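Local coordinates for CELL division protein FTSZ (Haloferax volcanii, PDB 4B46) that binds GTP as a tubulin-like cytoskeletal protein and controls cell shape, being essential for the rod-shaped cells that swim efficiently, at residues Val228-Glu236 / Leu274-Leu285; Gly291-Pro302 / Ala337-Gly348. One frame throughout, in Å; residues are numbered along the deposited sequence.

Contact 1 of 2, residues Val228-Glu236 / Leu274-Leu285; sequences VSTVGYASE and LVRKAALGRLTL
Thr230 and Thr284 lead the contact between strand 228-236 and the end of helix 265-280 with its following loop, in the C-terminal domain of this tubulin/FtsZ-type fold. Thr230 hands its hydroxyl proton to Leu285 O at 2.7 Å, its OG1 swung to the far side of CB from the backbone N (chi1 -174°) and tilted 27° out of the carbonyl plane. Thr284 OG1 accepts the amide of Val231 at 2.9 Å and is also hydrogen-bonded to Val166 O of the neighbouring strand, while Thr284 N returns a bond to Val231 O. The loop therefore holds the strand through Val231 by backbone and side chain together. Replacing Thr230 by valine would probably leave Leu285 O without this donor and the loop less firmly fixed.

Packing is tight at Gly232, whose CA lies 3.5 Å from both Ala278 O and Leu283 CD2; a side chain here would strike that carbonyl. Beyond it Ala234 CB lies 3.7 Å from both Lys277 CB and Leu274 O. The looser side is wet: four waters link Val231 O and the N and O of Tyr233 to the carbonyls of Arg282, Ala278 and Lys277, and Glu236 OE2 stays 4.7 Å from Lys277 NZ, short of a salt bridge. Water 2 accepts from Tyr233 N and lies 2.8 Å from Ala278 O.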
loop_
_atom_site.group_PDB
_atom_site.type_symbol
_atom_site.label_atom_id
_atom_site.label_comp_id
_atom_site.label_asym_id
_atom_site.label_seq_id
_atom_site.Cartn_x
_atom_site.Cartn_y
_atom_site.Cartn_z
ATOM N N VAL A 228 -0.145 -7.273 9.441
ATOM C CA VAL A 228 -0.534 -7.148 8.043
ATOM C C VAL A 228 -1.916 -6.517 7.919
ATOM O O VAL A 228 -2.818 -6.846 8.690
ATOM C CB VAL A 228 -0.562 -8.550 7.387
ATOM C CG1 VAL A 228 -1.136 -8.484 5.988
ATOM C CG2 VAL A 228 0.836 -9.154 7.365
ATOM N N SER A 229 -2.091 -5.619 6.952
ATOM C CA SER A 229 -3.412 -5.057 6.675
ATOM C C SER A 229 -3.886 -5.335 5.260
ATOM O O SER A 229 -3.086 -5.526 4.350
ATOM C CB SER A 229 -3.447 -3.553 6.932
ATOM O OG SER A 229 -3.140 -3.282 8.280
ATOM N N THR A 230 -5.202 -5.337 5.088
ATOM C CA THR A 230 -5.821 -5.567 3.787
ATOM C C THR A 230 -6.919 -4.527 3.593
ATOM O O THR A 230 -7.479 -4.007 4.568
ATOM C CB THR A 230 -6.384 -7.012 3.676
ATOM O OG1 THR A 230 -6.862 -7.267 2.340
ATOM C CG2 THR A 230 -7.523 -7.258 4.685
ATOM N N VAL A 231 -7.226 -4.207 2.340
ATOM C CA VAL A 231 -8.242 -3.201 2.061
ATOM C C VAL A 231 -9.381 -3.722 1.180
ATOM O O VAL A 231 -9.143 -4.335 0.141
ATOM C CB VAL A 231 -7.608 -1.928 1.438
ATOM C CG1 VAL A 231 -8.662 -1.011 0.863
ATOM C CG2 VAL A 231 -6.780 -1.191 2.492
ATOM N N GLY A 232 -10.622 -3.477 1.613
ATOM C CA GLY A 232 -11.790 -3.767 0.797
ATOM C C GLY A 232 -12.301 -2.489 0.174
ATOM O O GLY A 232 -12.065 -1.407 0.715
ATOM N N TYR A 233 -13.010 -2.592 -0.945
ATOM C CA TYR A 233 -13.347 -1.393 -1.715
ATOM C C TYR A 233 -14.532 -1.618 -2.628
ATOM O O TYR A 233 -14.582 -2.600 -3.359
ATOM C CB TYR A 233 -12.128 -0.956 -2.555
ATOM C CG TYR A 233 -12.374 0.180 -3.547
ATOM C CD1 TYR A 233 -12.831 -0.075 -4.834
ATOM C CD2 TYR A 233 -12.086 1.503 -3.209
ATOM C CE1 TYR A 233 -13.044 0.952 -5.743
ATOM C CE2 TYR A 233 -12.282 2.535 -4.119
ATOM C CZ TYR A 233 -12.763 2.252 -5.377
ATOM O OH TYR A 233 -12.966 3.271 -6.277
ATOM N N ALA A 234 -15.478 -0.686 -2.594
ATOM C CA ALA A 234 -16.553 -0.658 -3.571
ATOM C C ALA A 234 -16.899 0.786 -3.900
ATOM O O ALA A 234 -16.750 1.675 -3.070
ATOM C CB ALA A 234 -17.780 -1.409 -3.056
ATOM N N SER A 235 -17.349 1.024 -5.123
ATOM C CA SER A 235 -17.733 2.370 -5.519
ATOM C C SER A 235 -18.869 2.327 -6.519
ATOM O O SER A 235 -19.090 1.313 -7.178
ATOM C CB SER A 235 -16.544 3.118 -6.120
ATOM O OG SER A 235 -16.219 2.618 -7.396
ATOM N N GLU A 236 -19.588 3.435 -6.624
ATOM C CA GLU A 236 -20.643 3.561 -7.615
ATOM C C GLU A 236 -20.931 5.027 -7.912
ATOM O O GLU A 236 -20.690 5.907 -7.077
ATOM C CB GLU A 236 -21.913 2.868 -7.133
ATOM C CG GLU A 236 -22.466 3.413 -5.845
ATOM C CD GLU A 236 -23.769 2.757 -5.463
ATOM O OE1 GLU A 236 -24.523 2.346 -6.373
ATOM O OE2 GLU A 236 -24.037 2.643 -4.252
ATOM N N LEU A 274 -22.796 -0.290 -0.108
ATOM C CA LEU A 274 -21.385 -0.160 -0.461
ATOM C C LEU A 274 -20.489 -0.815 0.586
ATOM O O LEU A 274 -19.484 -1.444 0.248
ATOM C CB LEU A 274 -20.987 1.307 -0.594
ATOM C CG LEU A 274 -21.238 2.057 -1.896
ATOM C CD1 LEU A 274 -20.611 3.432 -1.771
ATOM C CD2 LEU A 274 -20.672 1.305 -3.106
ATOM N N VAL A 275 -20.855 -0.645 1.853
ATOM C CA VAL A 275 -20.110 -1.227 2.960
ATOM C C VAL A 275 -20.074 -2.748 2.816
ATOM O O VAL A 275 -19.007 -3.368 2.888
ATOM C CB VAL A 275 -20.715 -0.815 4.333
ATOM C CG1 VAL A 275 -20.080 -1.594 5.463
ATOM C CG2 VAL A 275 -20.536 0.680 4.572
ATOM N N ARG A 276 -21.238 -3.345 2.592
ATOM C CA ARG A 276 -21.317 -4.786 2.353
ATOM C C ARG A 276 -20.512 -5.230 1.129
ATOM O O ARG A 276 -19.779 -6.217 1.192
ATOM C CB ARG A 276 -22.773 -5.252 2.248
ATOM C CG ARG A 276 -23.561 -5.060 3.548
ATOM C CD ARG A 276 -24.863 -5.878 3.570
ATOM N NE ARG A 276 -25.774 -5.491 2.497
ATOM C CZ ARG A 276 -26.597 -4.451 2.566
ATOM N NH1 ARG A 276 -26.620 -3.702 3.659
ATOM N NH2 ARG A 276 -27.391 -4.158 1.547
ATOM N N LYS A 277 -20.638 -4.498 0.025
ATOM C CA LYS A 277 -19.932 -4.851 -1.209
ATOM C C LYS A 277 -18.426 -4.796 -1.023
ATOM O O LYS A 277 -17.691 -5.639 -1.553
ATOM C CB LYS A 277 -20.345 -3.933 -2.357
ATOM C CG LYS A 277 -21.726 -4.222 -2.900
ATOM C CD LYS A 277 -22.268 -3.037 -3.678
ATOM C CE LYS A 277 -23.736 -3.221 -4.019
ATOM N NZ LYS A 277 -24.286 -1.996 -4.653
ATOM N N ALA A 278 -17.967 -3.804 -0.261
ATOM C CA ALA A 278 -16.544 -3.647 0.009
ATOM C C ALA A 278 -16.029 -4.762 0.914
ATOM O O ALA A 278 -14.930 -5.284 0.701
ATOM C CB ALA A 278 -16.260 -2.278 0.632
ATOM N N ALA A 279 -16.821 -5.136 1.917
ATOM C CA ALA A 279 -16.372 -6.145 2.873
ATOM C C ALA A 279 -16.361 -7.536 2.255
ATOM O O ALA A 279 -15.522 -8.363 2.605
ATOM C CB ALA A 279 -17.230 -6.146 4.105
ATOM N N LEU A 280 -17.299 -7.788 1.352
ATOM C CA LEU A 280 -17.465 -9.123 0.770
ATOM C C LEU A 280 -16.819 -9.241 -0.609
ATOM O O LEU A 280 -16.715 -10.338 -1.169
ATOM C CB LEU A 280 -18.956 -9.485 0.698
ATOM C CG LEU A 280 -19.697 -9.336 2.033
ATOM C CD1 LEU A 280 -21.158 -9.772 1.924
ATOM C CD2 LEU A 280 -18.991 -10.086 3.157
ATOM N N GLY A 281 -16.374 -8.114 -1.153
ATOM C CA GLY A 281 -15.747 -8.113 -2.461
ATOM C C GLY A 281 -14.292 -8.535 -2.380
ATOM O O GLY A 281 -13.809 -8.920 -1.316
ATOM N N ARG A 282 -13.593 -8.447 -3.503
ATOM C CA ARG A 282 -12.176 -8.796 -3.552
ATOM C C ARG A 282 -11.336 -7.804 -2.736
ATOM O O ARG A 282 -11.415 -6.590 -2.923
ATOM C CB ARG A 282 -11.697 -8.857 -4.998
ATOM C CG ARG A 282 -10.268 -9.386 -5.170
ATOM C CD ARG A 282 -9.912 -9.459 -6.636
ATOM N NE ARG A 282 -10.669 -10.511 -7.303
ATOM C CZ ARG A 282 -11.181 -10.402 -8.519
ATOM N NH1 ARG A 282 -11.015 -9.274 -9.201
ATOM N NH2 ARG A 282 -11.863 -11.415 -9.051
ATOM N N LEU A 283 -10.548 -8.344 -1.814
ATOM C CA LEU A 283 -9.647 -7.551 -0.985
ATOM C C LEU A 283 -8.272 -7.413 -1.639
ATOM O O LEU A 283 -7.900 -8.232 -2.466
ATOM C CB LEU A 283 -9.488 -8.231 0.369
ATOM C CG LEU A 283 -10.816 -8.532 1.072
ATOM C CD1 LEU A 283 -10.525 -9.120 2.433
ATOM C CD2 LEU A 283 -11.673 -7.266 1.194
ATOM N N THR A 284 -7.522 -6.384 -1.256
ATOM C CA THR A 284 -6.161 -6.211 -1.767
ATOM C C THR A 284 -5.350 -7.466 -1.448
ATOM O O THR A 284 -4.652 -8.005 -2.316
ATOM C CB THR A 284 -5.490 -4.923 -1.204
ATOM O OG1 THR A 284 -5.441 -4.969 0.228
ATOM C CG2 THR A 284 -6.269 -3.682 -1.641
ATOM N N LEU A 285 -5.481 -7.941 -0.209
ATOM C CA LEU A 285 -4.996 -9.258 0.197
ATOM C C LEU A 285 -6.175 -10.123 0.630
ATOM O O LEU A 285 -6.780 -9.864 1.661
ATOM C CB LEU A 285 -3.991 -9.150 1.359
ATOM C CG LEU A 285 -3.565 -10.486 2.000
ATOM C CD1 LEU A 285 -2.795 -11.399 1.013
ATOM C CD2 LEU A 285 -2.744 -10.246 3.264
HETATM O O HOH W 1 -10.060 -4.106 -2.595
HETATM O O HOH W 2 -13.640 -5.257 -1.822
HETATM O O HOH W 3 -12.724 -4.306 -4.672
HETATM O O HOH W 4 -16.290 -4.778 -4.090
#

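Contact 2 of 2, residues Gly291-Pro302 / Ala337-Gly348; sequences GAERALLVLAGP and AEKVAGVILLSG
Leu297 turns CG anti to its backbone N (chi1 172°), bringing CD1 to 3.9 Å from Ile344 CG1, which stands beside its own backbone N (chi1 -57°). On the same face of the antiparallel pair, Leu346 CD2 reaches the Ala295 methyl at 3.6 Å. This face is covered by helix 265-280, through Val275 on Leu297 and Ala279 on Ile344. Leu299 CD1 also approaches Val340 CG1. Leu296, Val298 and Ala300 stand opposite Leu345, Val343 and Ala341 on the other face. Paired backbone bonds run from Ala300 and Ala341 to Arg294 and Ser347, the shortest being Val343 N to Val298 O at 2.7 Å.

At the Ser347 end the ladder opens into a classic beta bulge: Ser347 O takes both Glu293 N at 3.0 Å and Arg294 N at 3.3 Å. Water 5 joins Glu293 OE1 to Ser347 OG; Arg294 NH1 forms a salt bridge with OE2 of the preceding Glu293, and its NE pairs with Glu326. At the far end Pro302 CG lies 3.2 Å from Ala337 O and CD 3.7 Å from Ala337 CB. Aliphatic groups thus fill the middle, and a salt bridge and a water tie down the Glu293 carboxylate at the bulge.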
loop_
_atom_site.group_PDB
_atom_site.type_symbol
_atom_site.label_atom_id
_atom_site.label_comp_id
_atom_site.label_asym_id
_atom_site.label_seq_id
_atom_site.Cartn_x
_atom_site.Cartn_y
_atom_site.Cartn_z
ATOM N N GLY A 291 -11.785 -11.958 12.750
ATOM C CA GLY A 291 -10.534 -11.999 13.486
ATOM C C GLY A 291 -9.577 -10.838 13.258
ATOM O O GLY A 291 -8.517 -10.795 13.881
ATOM N N ALA A 292 -9.923 -9.914 12.361
ATOM C CA ALA A 292 -9.121 -8.706 12.178
ATOM C C ALA A 292 -9.067 -7.960 13.505
ATOM O O ALA A 292 -10.021 -7.988 14.279
ATOM C CB ALA A 292 -9.708 -7.820 11.094
ATOM N N GLU A 293 -7.945 -7.311 13.777
ATOM C CA GLU A 293 -7.759 -6.652 15.067
ATOM C C GLU A 293 -8.553 -5.348 15.155
ATOM O O GLU A 293 -9.217 -5.076 16.152
ATOM C CB GLU A 293 -6.266 -6.389 15.295
ATOM C CG GLU A 293 -5.910 -5.900 16.687
ATOM C CD GLU A 293 -4.409 -5.743 16.877
ATOM O OE1 GLU A 293 -3.639 -6.237 16.021
ATOM O OE2 GLU A 293 -4.004 -5.125 17.885
ATOM N N ARG A 294 -8.474 -4.533 14.110
ATOM C CA ARG A 294 -9.146 -3.241 14.101
ATOM C C ARG A 294 -9.629 -2.982 12.691
ATOM O O ARG A 294 -9.013 -3.443 11.737
ATOM C CB ARG A 294 -8.182 -2.125 14.518
ATOM C CG ARG A 294 -7.648 -2.242 15.929
ATOM C CD ARG A 294 -6.784 -1.022 16.262
ATOM N NE ARG A 294 -6.532 -0.914 17.697
ATOM C CZ ARG A 294 -5.467 -1.421 18.310
ATOM N NH1 ARG A 294 -4.542 -2.070 17.612
ATOM N NH2 ARG A 294 -5.325 -1.275 19.619
ATOM N N ALA A 295 -10.737 -2.255 12.564
ATOM C CA ALA A 295 -11.311 -1.941 11.263
ATOM C C ALA A 295 -11.598 -0.451 11.175
ATOM O O ALA A 295 -11.933 0.188 12.173
ATOM C CB ALA A 295 -12.602 -2.740 11.035
ATOM N N LEU A 296 -11.465 0.099 9.977
ATOM C CA LEU A 296 -11.803 1.486 9.733
ATOM C C LEU A 296 -12.611 1.551 8.461
ATOM O O LEU A 296 -12.183 1.053 7.423
ATOM C CB LEU A 296 -10.542 2.332 9.571
ATOM C CG LEU A 296 -10.747 3.764 9.074
ATOM C CD1 LEU A 296 -11.526 4.638 10.084
ATOM C CD2 LEU A 296 -9.399 4.426 8.745
ATOM N N LEU A 297 -13.782 2.164 8.553
ATOM C CA LEU A 297 -14.650 2.367 7.409
ATOM C C LEU A 297 -14.483 3.793 6.916
ATOM O O LEU A 297 -14.512 4.740 7.702
ATOM C CB LEU A 297 -16.114 2.123 7.812
ATOM C CG LEU A 297 -17.169 2.487 6.775
ATOM C CD1 LEU A 297 -16.961 1.680 5.499
ATOM C CD2 LEU A 297 -18.582 2.256 7.343
ATOM N N VAL A 298 -14.314 3.943 5.610
ATOM C CA VAL A 298 -14.191 5.256 5.016
ATOM C C VAL A 298 -15.168 5.396 3.856
ATOM O O VAL A 298 -15.134 4.604 2.912
ATOM C CB VAL A 298 -12.755 5.500 4.501
ATOM C CG1 VAL A 298 -12.661 6.861 3.821
ATOM C CG2 VAL A 298 -11.751 5.401 5.644
ATOM N N LEU A 299 -16.037 6.400 3.934
ATOM C CA LEU A 299 -16.950 6.730 2.838
ATOM C C LEU A 299 -16.496 8.025 2.181
ATOM O O LEU A 299 -16.337 9.028 2.847
ATOM C CB LEU A 299 -18.379 6.905 3.354
ATOM C CG LEU A 299 -19.323 5.705 3.349
ATOM C CD1 LEU A 299 -19.592 5.226 1.928
ATOM C CD2 LEU A 299 -18.759 4.583 4.183
ATOM N N ALA A 300 -16.286 8.013 0.873
ATOM C CA ALA A 300 -15.853 9.218 0.179
ATOM C C ALA A 300 -16.845 9.573 -0.909
ATOM O O ALA A 300 -17.267 8.714 -1.680
ATOM C CB ALA A 300 -14.465 9.020 -0.411
ATOM N N GLY A 301 -17.220 10.843 -0.973
ATOM C CA GLY A 301 -18.162 11.291 -1.975
ATOM C C GLY A 301 -18.682 12.679 -1.676
ATOM O O GLY A 301 -18.271 13.308 -0.698
ATOM N N PRO A 302 -19.593 13.166 -2.526
ATOM C CA PRO A 302 -20.198 14.480 -2.317
ATOM C C PRO A 302 -21.039 14.457 -1.054
ATOM O O PRO A 302 -21.763 13.483 -0.832
ATOM C CB PRO A 302 -21.077 14.665 -3.557
ATOM C CG PRO A 302 -21.350 13.285 -4.044
ATOM C CD PRO A 302 -20.148 12.469 -3.697
ATOM N N ALA A 337 -17.870 15.543 -6.508
ATOM C CA ALA A 337 -17.586 14.148 -6.828
ATOM C C ALA A 337 -18.816 13.469 -7.414
ATOM O O ALA A 337 -19.935 13.675 -6.943
ATOM C CB ALA A 337 -17.105 13.407 -5.601
ATOM N N GLU A 338 -18.608 12.665 -8.449
ATOM C CA GLU A 338 -19.721 11.990 -9.107
ATOM C C GLU A 338 -19.767 10.508 -8.739
ATOM O O GLU A 338 -20.605 9.757 -9.236
ATOM C CB GLU A 338 -19.642 12.189 -10.623
ATOM C CG GLU A 338 -19.794 13.649 -11.050
ATOM C CD GLU A 338 -19.244 13.922 -12.439
ATOM O OE1 GLU A 338 -18.776 12.966 -13.095
ATOM O OE2 GLU A 338 -19.272 15.094 -12.873
ATOM N N LYS A 339 -18.861 10.104 -7.853
ATOM C CA LYS A 339 -18.831 8.741 -7.334
ATOM C C LYS A 339 -18.912 8.737 -5.815
ATOM O O LYS A 339 -18.444 9.666 -5.157
ATOM C CB LYS A 339 -17.535 8.037 -7.738
ATOM C CG LYS A 339 -17.475 7.545 -9.163
ATOM C CD LYS A 339 -16.177 6.789 -9.377
ATOM C CE LYS A 339 -16.033 6.288 -10.804
ATOM N NZ LYS A 339 -14.744 5.552 -10.987
ATOM N N VAL A 340 -19.507 7.685 -5.264
ATOM C CA VAL A 340 -19.367 7.402 -3.846
ATOM C C VAL A 340 -18.553 6.121 -3.704
ATOM O O VAL A 340 -18.834 5.119 -4.364
ATOM C CB VAL A 340 -20.726 7.259 -3.133
ATOM C CG1 VAL A 340 -20.514 6.972 -1.651
ATOM C CG2 VAL A 340 -21.557 8.523 -3.306
ATOM N N ALA A 341 -17.527 6.159 -2.866
ATOM C CA ALA A 341 -16.687 4.989 -2.659
ATOM C C ALA A 341 -16.622 4.637 -1.180
ATOM O O ALA A 341 -16.526 5.523 -0.326
ATOM C CB ALA A 341 -15.292 5.238 -3.206
ATOM N N GLY A 342 -16.690 3.343 -0.885
ATOM C CA GLY A 342 -16.517 2.860 0.472
ATOM C C GLY A 342 -15.259 2.021 0.572
ATOM O O GLY A 342 -15.044 1.120 -0.244
ATOM N N VAL A 343 -14.420 2.324 1.559
ATOM C CA VAL A 343 -13.207 1.556 1.786
ATOM C C VAL A 343 -13.226 0.996 3.191
ATOM O O VAL A 343 -13.586 1.682 4.139
ATOM C CB VAL A 343 -11.937 2.427 1.579
ATOM C CG1 VAL A 343 -10.804 2.001 2.512
ATOM C CG2 VAL A 343 -11.485 2.368 0.125
ATOM N N ILE A 344 -12.845 -0.262 3.331
ATOM C CA ILE A 344 -12.672 -0.834 4.651
ATOM C C ILE A 344 -11.218 -1.238 4.816
ATOM O O ILE A 344 -10.686 -2.006 4.021
ATOM C CB ILE A 344 -13.581 -2.055 4.860
ATOM C CG1 ILE A 344 -15.054 -1.655 4.636
ATOM C CG2 ILE A 344 -13.384 -2.619 6.260
ATOM C CD1 ILE A 344 -16.032 -2.813 4.714
ATOM N N LEU A 345 -10.576 -0.693 5.839
ATOM C CA LEU A 345 -9.213 -1.056 6.172
ATOM C C LEU A 345 -9.303 -2.029 7.326
ATOM O O LEU A 345 -9.939 -1.734 8.342
ATOM C CB LEU A 345 -8.414 0.189 6.583
ATOM C CG LEU A 345 -7.077 -0.033 7.292
ATOM C CD1 LEU A 345 -6.073 -0.782 6.398
ATOM C CD2 LEU A 345 -6.485 1.302 7.788
ATOM N N LEU A 346 -8.713 -3.206 7.143
ATOM C CA LEU A 346 -8.674 -4.220 8.182
ATOM C C LEU A 346 -7.221 -4.439 8.556
ATOM O O LEU A 346 -6.415 -4.846 7.722
ATOM C CB LEU A 346 -9.304 -5.530 7.695
ATOM C CG LEU A 346 -10.777 -5.447 7.294
ATOM C CD1 LEU A 346 -11.240 -6.757 6.669
ATOM C CD2 LEU A 346 -11.648 -5.105 8.498
ATOM N N SER A 347 -6.883 -4.141 9.806
ATOM C CA SER A 347 -5.505 -4.231 10.246
ATOM C C SER A 347 -5.357 -5.392 11.204
ATOM O O SER A 347 -6.245 -5.648 11.999
ATOM C CB SER A 347 -5.066 -2.914 10.892
ATOM O OG SER A 347 -3.914 -3.092 11.706
ATOM N N GLY A 348 -4.240 -6.108 11.110
ATOM C CA GLY A 348 -3.985 -7.202 12.028
ATOM C C GLY A 348 -4.729 -8.468 11.642
ATOM O O GLY A 348 -5.195 -9.220 12.504
HETATM O O HOH W 5 -2.941 -4.642 13.939
#

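Contacts 1 and 2 meet in one mixed sheet, their centres about 8 Å apart, because strands 228-237 and 339-347 are neighbours. Ala234 O lies 2.7 Å from Gly342 N and Glu236 O 2.8 Å from Val340 N, both probable hydrogen bonds, and Ser229 OG packs on Ser347 CA. Helix 265-280 forms part of contact 1 and covers one face of contact 2: Leu274 touches strand 228-236 and also Val340. Along the chain, contact 1 closes before contact 2 opens. Contact 1 lies nearer the nucleotide, the side chain of Thr284 being about 11 Å from GDP and about 9 Å from that of Asn169, a GTP-binding residue; contact 2 is away from the annotated sites.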